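Local coordinates for cytochrome c (Rhodothermus marinus, PDB 3CP5), which carries a single covalently attached heme c and probably serves in electron transfer, at residues Glu11-Val23 against Gly68-Met82. Residues are numbered along the deposited sequence; the frame is centred on the assembly and turned at random.
With HEC (heme c), chain C.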
ATOM      1  N   GLU A  11       3.357  10.974  -6.721  1.00 10.91           N
ATOM      2  CA  GLU A  11       1.948  10.792  -6.402  1.00 11.20           C
ATOM      3  C   GLU A  11       1.027  11.179  -7.552  1.00 12.33           C
ATOM      4  O   GLU A  11       0.010  10.534  -7.795  1.00 12.44           O
ATOM      5  CB  GLU A  11       1.615  11.585  -5.150  1.00 13.40           C
ATOM      6  CG  GLU A  11       0.216  11.461  -4.607  1.00 12.95           C
ATOM      7  CD  GLU A  11      -0.119  10.180  -3.877  1.00 12.64           C
ATOM      8  OE1 GLU A  11      -1.134  10.221  -3.131  1.00 12.62           O
ATOM      9  OE2 GLU A  11       0.564   9.144  -3.984  1.00 12.29           O
ATOM     10  N   ALA A  12       1.368  12.223  -8.267  1.00 12.97           N
ATOM     11  CA  ALA A  12       0.684  12.592  -9.495  1.00 12.89           C
ATOM     12  C   ALA A  12       0.725  11.458 -10.512  1.00 12.01           C
ATOM     13  O   ALA A  12      -0.309  11.116 -11.091  1.00 14.32           O
ATOM     14  CB  ALA A  12       1.226  13.860 -10.097  1.00 17.49           C
ATOM     15  N   LEU A  13       1.855  10.817 -10.692  1.00 13.13           N
ATOM     16  CA  LEU A  13       1.960   9.675 -11.611  1.00 12.74           C
ATOM     17  C   LEU A  13       1.073   8.512 -11.193  1.00 11.85           C
ATOM     18  O   LEU A  13       0.380   7.880 -11.962  1.00 13.91           O
ATOM     19  CB  LEU A  13       3.380   9.166 -11.746  1.00 13.45           C
ATOM     20  CG  LEU A  13       3.560   7.988 -12.699  0.79 15.19           C
ATOM     21  CD1 LEU A  13       2.959   8.313 -14.081  0.79 18.23           C
ATOM     22  CD2 LEU A  13       5.066   7.818 -12.862  0.79 26.92           C
ATOM     23  N   ALA A  14       1.090   8.220  -9.873  1.00 10.37           N
ATOM     24  CA  ALA A  14       0.201   7.162  -9.382  1.00 10.11           C
ATOM     25  C   ALA A  14      -1.259   7.469  -9.660  1.00 10.41           C
ATOM     26  O   ALA A  14      -2.018   6.559 -10.009  1.00 11.46           O
ATOM     27  CB  ALA A  14       0.356   6.940  -7.904  1.00 10.20           C
ATOM     28  N   ALA A  15      -1.654   8.716  -9.502  1.00 11.90           N
ATOM     29  CA  ALA A  15      -3.069   9.098  -9.746  1.00 12.44           C
ATOM     30  C   ALA A  15      -3.376   8.930 -11.226  1.00 15.57           C
ATOM     31  O   ALA A  15      -4.462   8.491 -11.588  1.00 25.39           O
ATOM     32  CB  ALA A  15      -3.327  10.489  -9.221  1.00 15.49           C
ATOM     33  N   GLU A  16      -2.439   9.217 -12.117  1.00 13.31           N
ATOM     34  CA  GLU A  16      -2.654   9.044 -13.538  1.00 14.32           C
ATOM     35  C   GLU A  16      -2.713   7.560 -13.904  1.00 13.95           C
ATOM     36  O   GLU A  16      -3.543   7.217 -14.753  1.00 18.62           O
ATOM     37  CB  GLU A  16      -1.510   9.711 -14.301  1.00 13.31           C
ATOM     38  CG  GLU A  16      -1.617  11.212 -14.209  1.00 16.25           C
ATOM     39  CD  GLU A  16      -0.478  11.944 -14.898  1.00 24.77           C
ATOM     40  OE1 GLU A  16       0.509  11.279 -15.256  1.00 44.04           O
ATOM     41  OE2 GLU A  16      -0.597  13.163 -15.039  1.00 34.91           O
ATOM     42  N   ILE A  17      -1.957   6.679 -13.279  1.00 13.02           N
ATOM     43  CA  ILE A  17      -2.056   5.251 -13.587  1.00 12.06           C
ATOM     44  C   ILE A  17      -3.357   4.657 -13.108  1.00 11.37           C
ATOM     45  O   ILE A  17      -3.996   3.875 -13.822  1.00 13.21           O
ATOM     46  CB  ILE A  17      -0.852   4.547 -12.981  1.00 10.65           C
ATOM     47  CG1 ILE A  17       0.472   4.980 -13.620  1.00 11.39           C
ATOM     48  CG2 ILE A  17      -0.960   3.035 -12.986  1.00 12.57           C
ATOM     49  CD1 ILE A  17       1.661   4.666 -12.758  1.00 12.33           C
ATOM     50  N   GLY A  18      -3.843   5.015 -11.918  1.00 10.17           N
ATOM     51  CA  GLY A  18      -5.102   4.518 -11.414  1.00 10.96           C
ATOM     52  C   GLY A  18      -5.029   3.119 -10.869  1.00  9.62           C
ATOM     53  O   GLY A  18      -3.937   2.511 -10.860  1.00 10.39           O
ATOM     54  N   PRO A  19      -6.166   2.560 -10.426  1.00  8.67           N
ATOM     55  CA  PRO A  19      -7.497   3.097 -10.598  1.00  9.67           C
ATOM     56  C   PRO A  19      -7.912   4.243  -9.696  1.00  9.93           C
ATOM     57  O   PRO A  19      -8.782   5.016 -10.097  1.00 10.23           O
ATOM     58  CB  PRO A  19      -8.393   1.902 -10.262  1.00 12.07           C
ATOM     59  CG  PRO A  19      -7.600   1.022  -9.355  1.00 10.34           C
ATOM     60  CD  PRO A  19      -6.169   1.203  -9.845  1.00 11.13           C
ATOM     61  N   VAL A  20      -7.327   4.375  -8.525  1.00  8.79           N
ATOM     62  CA  VAL A  20      -7.700   5.429  -7.587  1.00  8.06           C
ATOM     63  C   VAL A  20      -7.083   6.752  -8.031  1.00  8.42           C
ATOM     64  O   VAL A  20      -5.929   6.753  -8.498  1.00  9.16           O
ATOM     65  CB  VAL A  20      -7.268   5.022  -6.157  1.00  7.76           C
ATOM     66  CG1 VAL A  20      -7.484   6.173  -5.177  1.00  9.09           C
ATOM     67  CG2 VAL A  20      -7.994   3.773  -5.709  1.00 10.20           C
ATOM     68  N   LYS A  21      -7.855   7.827  -7.894  1.00  9.59           N
ATOM     69  CA  LYS A  21      -7.383   9.170  -8.203  1.00 10.73           C
ATOM     70  C   LYS A  21      -7.234  10.009  -6.944  1.00 10.44           C
ATOM     71  O   LYS A  21      -6.380  10.918  -6.901  1.00 11.37           O
ATOM     72  CB  LYS A  21      -8.364   9.869  -9.168  1.00 12.59           C
ATOM     73  CG  LYS A  21      -8.444   9.239 -10.551  1.00 14.52           C
ATOM     74  CD  LYS A  21      -9.285   9.964 -11.576  1.00 22.07           C
ATOM     75  CE  LYS A  21      -9.298   9.283 -12.937  1.00 28.11           C
ATOM     76  NZ  LYS A  21      -8.092   9.639 -13.755  1.00 31.96           N
ATOM     77  N   GLN A  22      -8.047   9.757  -5.958  1.00  9.58           N
ATOM     78  CA  GLN A  22      -8.099  10.573  -4.740  1.00 10.17           C
ATOM     79  C   GLN A  22      -8.587   9.699  -3.598  1.00 10.03           C
ATOM     80  O   GLN A  22      -9.273   8.697  -3.797  1.00  9.08           O
ATOM     81  CB  GLN A  22      -8.945  11.855  -4.944  1.00  9.81           C
ATOM     82  CG  GLN A  22     -10.424  11.524  -5.103  1.00 12.97           C
ATOM     83  CD  GLN A  22     -11.210  12.706  -5.620  1.00 13.14           C
ATOM     84  OE1 GLN A  22     -10.843  13.313  -6.604  1.00 24.50           O
ATOM     85  NE2 GLN A  22     -12.266  13.072  -5.002  1.00 18.45           N
ATOM     86  N   VAL A  23      -8.249  10.094  -2.370  1.00 11.03           N
ATOM     87  CA  VAL A  23      -8.692   9.409  -1.182  1.00 12.17           C
ATOM     88  C   VAL A  23      -9.257  10.412  -0.173  1.00 13.51           C
ATOM     89  O   VAL A  23      -8.948  11.619  -0.212  1.00 17.21           O
ATOM     90  CB  VAL A  23      -7.564   8.633  -0.494  1.00 15.33           C
ATOM     91  CG1 VAL A  23      -7.016   7.567  -1.424  1.00 23.99           C
ATOM     92  CG2 VAL A  23      -6.492   9.582  -0.021  1.00 23.63           C
ATOM     93  N   GLY A  68       2.739   8.663  -0.921  1.00  9.48           N
ATOM     94  CA  GLY A  68       1.397   9.162  -0.809  1.00  9.96           C
ATOM     95  C   GLY A  68       0.351   8.069  -0.827  1.00 10.20           C
ATOM     96  O   GLY A  68       0.585   6.918  -1.218  1.00  8.97           O
ATOM     97  N   PRO A  69      -0.843   8.419  -0.356  1.00  9.38           N
ATOM     98  CA  PRO A  69      -1.915   7.413  -0.249  1.00  9.31           C
ATOM     99  C   PRO A  69      -2.420   6.879  -1.562  1.00  8.61           C
ATOM    100  O   PRO A  69      -2.835   5.710  -1.628  1.00  8.92           O
ATOM    101  CB  PRO A  69      -2.963   8.172   0.569  1.00  9.63           C
ATOM    102  CG  PRO A  69      -2.778   9.605   0.222  1.00 10.83           C
ATOM    103  CD  PRO A  69      -1.262   9.725   0.234  1.00 10.10           C
ATOM    104  N   VAL A  70      -2.422   7.668  -2.623  1.00  8.56           N
ATOM    105  CA  VAL A  70      -2.905   7.196  -3.911  1.00  9.28           C
ATOM    106  C   VAL A  70      -1.912   6.187  -4.442  1.00  8.23           C
ATOM    107  O   VAL A  70      -2.338   5.124  -4.968  1.00  8.98           O
ATOM    108  CB  VAL A  70      -3.161   8.367  -4.857  1.00 10.14           C
ATOM    109  CG1 VAL A  70      -3.547   7.845  -6.219  1.00 10.56           C
ATOM    110  CG2 VAL A  70      -4.236   9.279  -4.271  1.00 11.72           C
ATOM    111  N   TYR A  71      -0.618   6.417  -4.354  1.00  8.30           N
ATOM    112  CA  TYR A  71       0.354   5.379  -4.684  1.00  8.13           C
ATOM    113  C   TYR A  71       0.102   4.100  -3.930  1.00  8.86           C
ATOM    114  O   TYR A  71       0.111   3.032  -4.513  1.00  7.77           O
ATOM    115  CB  TYR A  71       1.771   5.903  -4.431  1.00  9.13           C
ATOM    116  CG  TYR A  71       2.901   4.904  -4.590  1.00  8.38           C
ATOM    117  CD1 TYR A  71       3.556   4.735  -5.802  1.00  9.67           C
ATOM    118  CD2 TYR A  71       3.324   4.117  -3.537  1.00  8.12           C
ATOM    119  CE1 TYR A  71       4.580   3.808  -5.912  1.00  9.44           C
ATOM    120  CE2 TYR A  71       4.343   3.201  -3.606  1.00  8.98           C
ATOM    121  CZ  TYR A  71       4.981   3.059  -4.813  1.00  8.90           C
ATOM    122  OH  TYR A  71       6.006   2.143  -4.920  1.00  9.94           O
ATOM    123  N   ILE A  72      -0.056   4.177  -2.614  1.00  7.71           N
ATOM    124  CA  ILE A  72      -0.195   2.951  -1.853  1.00  7.75           C
ATOM    125  C   ILE A  72      -1.465   2.200  -2.240  1.00  8.08           C
ATOM    126  O   ILE A  72      -1.433   0.983  -2.383  1.00  7.82           O
ATOM    127  CB  ILE A  72      -0.180   3.287  -0.359  1.00  8.55           C
ATOM    128  CG1 ILE A  72       1.184   3.855   0.077  1.00  8.24           C
ATOM    129  CG2 ILE A  72      -0.536   2.082   0.510  1.00  8.83           C
ATOM    130  CD1 ILE A  72       1.152   4.550   1.435  1.00  8.20           C
ATOM    131  N   MET A  73      -2.600   2.889  -2.431  1.00  7.91           N
ATOM    132  CA  MET A  73      -3.842   2.251  -2.874  1.00  7.99           C
ATOM    133  C   MET A  73      -3.673   1.574  -4.216  1.00  7.11           C
ATOM    134  O   MET A  73      -4.131   0.440  -4.414  1.00  8.20           O
ATOM    135  CB  MET A  73      -4.975   3.296  -2.979  1.00  8.82           C
ATOM    136  CG  MET A  73      -5.359   3.910  -1.645  1.00 10.71           C
ATOM    137  SD  MET A  73      -6.411   2.771  -0.722  0.86  8.56           S
ATOM    138  CE  MET A  73      -7.929   2.902  -1.650  0.86  9.99           C
ATOM    139  N   ASN A  74      -2.998   2.229  -5.170  1.00  7.88           N
ATOM    140  CA  ASN A  74      -2.900   1.631  -6.516  1.00  8.04           C
ATOM    141  C   ASN A  74      -1.893   0.497  -6.612  1.00  7.08           C
ATOM    142  O   ASN A  74      -2.028  -0.383  -7.452  1.00  8.05           O
ATOM    143  CB  ASN A  74      -2.627   2.756  -7.521  1.00  8.02           C
ATOM    144  CG  ASN A  74      -3.872   3.574  -7.774  1.00  6.99           C
ATOM    145  OD1 ASN A  74      -4.999   3.159  -7.495  1.00  9.37           O
ATOM    146  ND2 ASN A  74      -3.747   4.763  -8.292  1.00  9.10           N
ATOM    147  N   VAL A  75      -0.866   0.474  -5.758  1.00  7.64           N
ATOM    148  CA  VAL A  75       0.005  -0.709  -5.649  1.00  8.33           C
ATOM    149  C   VAL A  75      -0.829  -1.906  -5.199  1.00  8.51           C
ATOM    150  O   VAL A  75      -0.703  -3.001  -5.753  1.00  8.52           O
ATOM    151  CB  VAL A  75       1.194  -0.453  -4.698  1.00  8.48           C
ATOM    152  CG1 VAL A  75       1.887  -1.763  -4.381  1.00  9.34           C
ATOM    153  CG2 VAL A  75       2.203   0.527  -5.298  1.00  8.37           C
ATOM    154  N   MET A  76      -1.718  -1.733  -4.195  1.00  8.67           N
ATOM    155  CA  MET A  76      -2.589  -2.811  -3.752  1.00  8.81           C
ATOM    156  C   MET A  76      -3.601  -3.276  -4.792  1.00  8.84           C
ATOM    157  O   MET A  76      -3.827  -4.497  -4.967  1.00  9.82           O
ATOM    158  CB  MET A  76      -3.360  -2.390  -2.462  1.00  8.63           C
ATOM    159  CG  MET A  76      -2.516  -2.341  -1.204  1.00  9.66           C
ATOM    160  SD  MET A  76      -3.655  -2.105   0.207  1.00 10.29           S
ATOM    161  CE  MET A  76      -3.476  -0.362   0.550  1.00 11.93           C
ATOM    162  N   LEU A  77      -4.238  -2.322  -5.469  1.00  9.02           N
ATOM    163  CA  LEU A  77      -5.338  -2.597  -6.364  1.00  9.23           C
ATOM    164  C   LEU A  77      -4.920  -2.958  -7.795  1.00 10.71           C
ATOM    165  O   LEU A  77      -5.696  -3.664  -8.465  1.00 17.91           O
ATOM    166  CB  LEU A  77      -6.301  -1.422  -6.394  1.00  8.78           C
ATOM    167  CG  LEU A  77      -6.991  -1.189  -5.061  1.00  8.20           C
ATOM    168  CD1 LEU A  77      -7.653   0.202  -5.034  1.00 12.90           C
ATOM    169  CD2 LEU A  77      -8.050  -2.229  -4.809  1.00  9.53           C
ATOM    170  N   ASN A  78      -3.749  -2.460  -8.198  1.00  9.36           N
ATOM    171  CA  ASN A  78      -3.228  -2.537  -9.568  1.00 11.02           C
ATOM    172  C   ASN A  78      -1.733  -2.712  -9.579  1.00 10.05           C
ATOM    173  O   ASN A  78      -1.003  -1.920 -10.177  1.00 10.07           O
ATOM    174  CB  ASN A  78      -3.666  -1.261 -10.331  1.00 11.83           C
ATOM    175  CG  ASN A  78      -3.347  -1.291 -11.786  1.00 13.76           C
ATOM    176  OD1 ASN A  78      -3.145  -2.335 -12.406  1.00 14.04           O
ATOM    177  ND2 ASN A  78      -3.362  -0.086 -12.334  1.00 12.58           N
ATOM    178  N   PRO A  79      -1.220  -3.741  -8.893  1.00 10.42           N
ATOM    179  CA  PRO A  79       0.238  -3.844  -8.807  1.00 11.62           C
ATOM    180  C   PRO A  79       0.878  -4.016 -10.185  1.00 10.92           C
ATOM    181  O   PRO A  79       1.956  -3.551 -10.524  1.00 11.21           O
ATOM    182  CB  PRO A  79       0.439  -5.075  -7.914  1.00 12.18           C
ATOM    183  CG  PRO A  79      -0.810  -5.872  -8.130  1.00 12.26           C
ATOM    184  CD  PRO A  79      -1.891  -4.811  -8.174  1.00 10.85           C
ATOM    185  N   ASN A  80       0.238  -4.727 -11.126  1.00 15.07           N
ATOM    186  CA  ASN A  80       0.793  -4.949 -12.465  1.00 17.32           C
ATOM    187  C   ASN A  80       0.903  -3.646 -13.235  1.00 15.19           C
ATOM    188  O   ASN A  80       1.902  -3.340 -13.907  1.00 15.41           O
ATOM    189  CB  ASN A  80      -0.043  -5.993 -13.206  1.00 31.05           C
ATOM    190  CG  ASN A  80      -0.186  -7.315 -12.474  1.00 42.89           C
ATOM    191  OD1 ASN A  80      -1.280  -7.866 -12.257  1.00 56.58           O
ATOM    192  ND2 ASN A  80       0.990  -7.850 -12.083  1.00 48.95           N
ATOM    193  N   GLY A  81      -0.100  -2.800 -13.164  1.00 13.31           N
ATOM    194  CA  GLY A  81      -0.002  -1.510 -13.811  1.00 13.86           C
ATOM    195  C   GLY A  81       1.038  -0.606 -13.169  1.00 12.70           C
ATOM    196  O   GLY A  81       1.731   0.123 -13.860  1.00 13.09           O
ATOM    197  N   MET A  82       1.146  -0.676 -11.843  1.00 11.24           N
ATOM    198  CA  MET A  82       2.162   0.112 -11.164  1.00 10.84           C
ATOM    199  C   MET A  82       3.558  -0.365 -11.522  1.00 10.99           C
ATOM    200  O   MET A  82       4.472   0.441 -11.710  1.00 11.33           O
ATOM    201  CB  MET A  82       1.893   0.120  -9.649  1.00 11.05           C
ATOM    202  CG  MET A  82       0.610   0.863  -9.305  1.00 11.50           C
ATOM    203  SD  MET A  82       0.636   2.662  -9.596  1.00 10.71           S
ATOM    204  CE  MET A  82       1.569   3.202  -8.162  1.00 12.39           C
TER
HETATM  205 FE   HEC C 202       3.532  -5.742  -1.600  1.00  7.67          FE
HETATM  206  CHA HEC C 202       5.940  -3.649  -2.828  1.00  7.63           C
HETATM  207  CHB HEC C 202       1.939  -3.102  -0.148  1.00  6.66           C
HETATM  208  CHC HEC C 202       0.966  -7.830  -0.691  1.00  7.17           C
HETATM  209  CHD HEC C 202       5.386  -8.420  -2.524  1.00  8.14           C
HETATM  210  NA  HEC C 202       3.891  -3.791  -1.493  1.00  8.23           N
HETATM  211  C1A HEC C 202       4.909  -3.061  -2.109  1.00  7.66           C
HETATM  212  C2A HEC C 202       4.680  -1.652  -1.899  1.00  7.06           C
HETATM  213  C3A HEC C 202       3.592  -1.500  -1.132  1.00  6.76           C
HETATM  214  C4A HEC C 202       3.081  -2.845  -0.906  1.00  6.59           C
HETATM  215  CMA HEC C 202       2.961  -0.195  -0.599  1.00  8.64           C
HETATM  216  CAA HEC C 202       5.630  -0.500  -2.306  1.00  8.18           C
HETATM  217  CBA HEC C 202       6.635  -0.132  -1.213  1.00  7.98           C
HETATM  218  CGA HEC C 202       7.405   1.134  -1.509  1.00  9.63           C
HETATM  219  O1A HEC C 202       8.426   1.377  -0.785  1.00 10.99           O
HETATM  220  O2A HEC C 202       6.983   1.913  -2.404  1.00  9.59           O
HETATM  221  NB  HEC C 202       1.828  -5.549  -0.574  1.00  7.32           N
HETATM  222  C1B HEC C 202       1.417  -4.388   0.053  1.00  7.10           C
HETATM  223  C2B HEC C 202       0.178  -4.638   0.741  1.00  7.86           C
HETATM  224  C3B HEC C 202      -0.173  -5.941   0.542  1.00  6.72           C
HETATM  225  C4B HEC C 202       0.874  -6.504  -0.287  1.00  6.32           C
HETATM  226  CMB HEC C 202      -0.550  -3.549   1.569  1.00  9.84           C
HETATM  227  CAB HEC C 202      -1.489  -6.644   0.930  1.00  7.94           C
HETATM  228  CBB HEC C 202      -2.650  -6.028   0.409  1.00  9.00           C
HETATM  229  NC  HEC C 202       3.206  -7.711  -1.672  1.00  7.11           N
HETATM  230  C1C HEC C 202       2.068  -8.418  -1.286  1.00  7.58           C
HETATM  231  C2C HEC C 202       2.250  -9.840  -1.501  1.00  9.35           C
HETATM  232  C3C HEC C 202       3.479 -10.020  -2.008  1.00  9.05           C
HETATM  233  C4C HEC C 202       4.097  -8.716  -2.061  1.00  8.40           C
HETATM  234  CMC HEC C 202       1.271 -10.878  -0.969  1.00  9.16           C
HETATM  235  CAC HEC C 202       4.268 -11.352  -2.196  1.00  9.45           C
HETATM  236  CBC HEC C 202       3.620 -12.269  -3.068  1.00 12.15           C
HETATM  237  ND  HEC C 202       5.299  -5.963  -2.507  1.00  8.27           N
HETATM  238  C1D HEC C 202       5.914  -7.178  -2.789  1.00  8.63           C
HETATM  239  C2D HEC C 202       7.212  -6.923  -3.416  1.00  7.92           C
HETATM  240  C3D HEC C 202       7.299  -5.600  -3.593  1.00  7.84           C
HETATM  241  C4D HEC C 202       6.144  -5.006  -2.950  1.00  8.59           C
HETATM  242  CMD HEC C 202       8.135  -8.092  -3.857  1.00  9.36           C
HETATM  243  CAD HEC C 202       8.376  -4.776  -4.323  1.00  9.08           C
HETATM  244  CBD HEC C 202       7.945  -4.542  -5.792  1.00  9.79           C
HETATM  245  CGD HEC C 202       7.838  -5.873  -6.501  1.00  9.60           C
HETATM  246  O1D HEC C 202       6.719  -6.233  -6.970  1.00 10.88           O
HETATM  247  O2D HEC C 202       8.929  -6.556  -6.551  1.00 11.49           O
HETATM  248  O   HOH W   1       3.533   8.844  -3.718  1.00 13.37           O
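Ala-14 O takes two N-H groups, Asn-74 ND2 at 3.0 Å and Gly-18 N, just past the end of its helix, from opposite faces of its carbonyl plane. Asn-74 ND2 gives a second, straighter bond to Val-20 O (3.0 Å, 166°). Asn-74 OD1 in turn accepts Val-20 N at 2.8 Å, on a lone pair. The amide thus pairs with both backbone groups of Val-20 and fastens the end of helix 11-17 and the loop after it to helix 69-77, which carries Tyr-71, Val-75 and Met-76 of the heme pocket in this cytochrome c domain. A leucine in place of Asn-74 would probably leave Val-20 N and O without these mates and free the loop to shift.

Asn-78 makes a further link: its ND2 points almost straight at Gly-18 O (3.0 Å, 172°), while its OD1 caps helix 79-82 through Gly-81 N.

At the start of helix 69-77, the carboxylate of Glu-11 bridges two N-H groups. Glu-11 OE1 meets Val-70 N on its syn side (2.9 Å), and OE2 takes Tyr-71 N from above the carboxylate plane. Glu-11 CG lies anti to the backbone N (chi1 -176°), and the bend at chi2 brings the carboxylate over Gly-68. Water 1 joins OE2 to Gly-68 N.

Between these polar sites, Ala-14 CB rests on Tyr-71 CA (3.6 Å), and Val-70 CG1 lies against Ala-15. Farther along the helix, Val-20 CG2 reaches Leu-77 CD1 at 3.7 Å. The carboxylate probably also suits the helix dipole; through the bond to Tyr-71 N, Glu-11 fixes the backbone of a residue whose OH donates to heme propionate O2A.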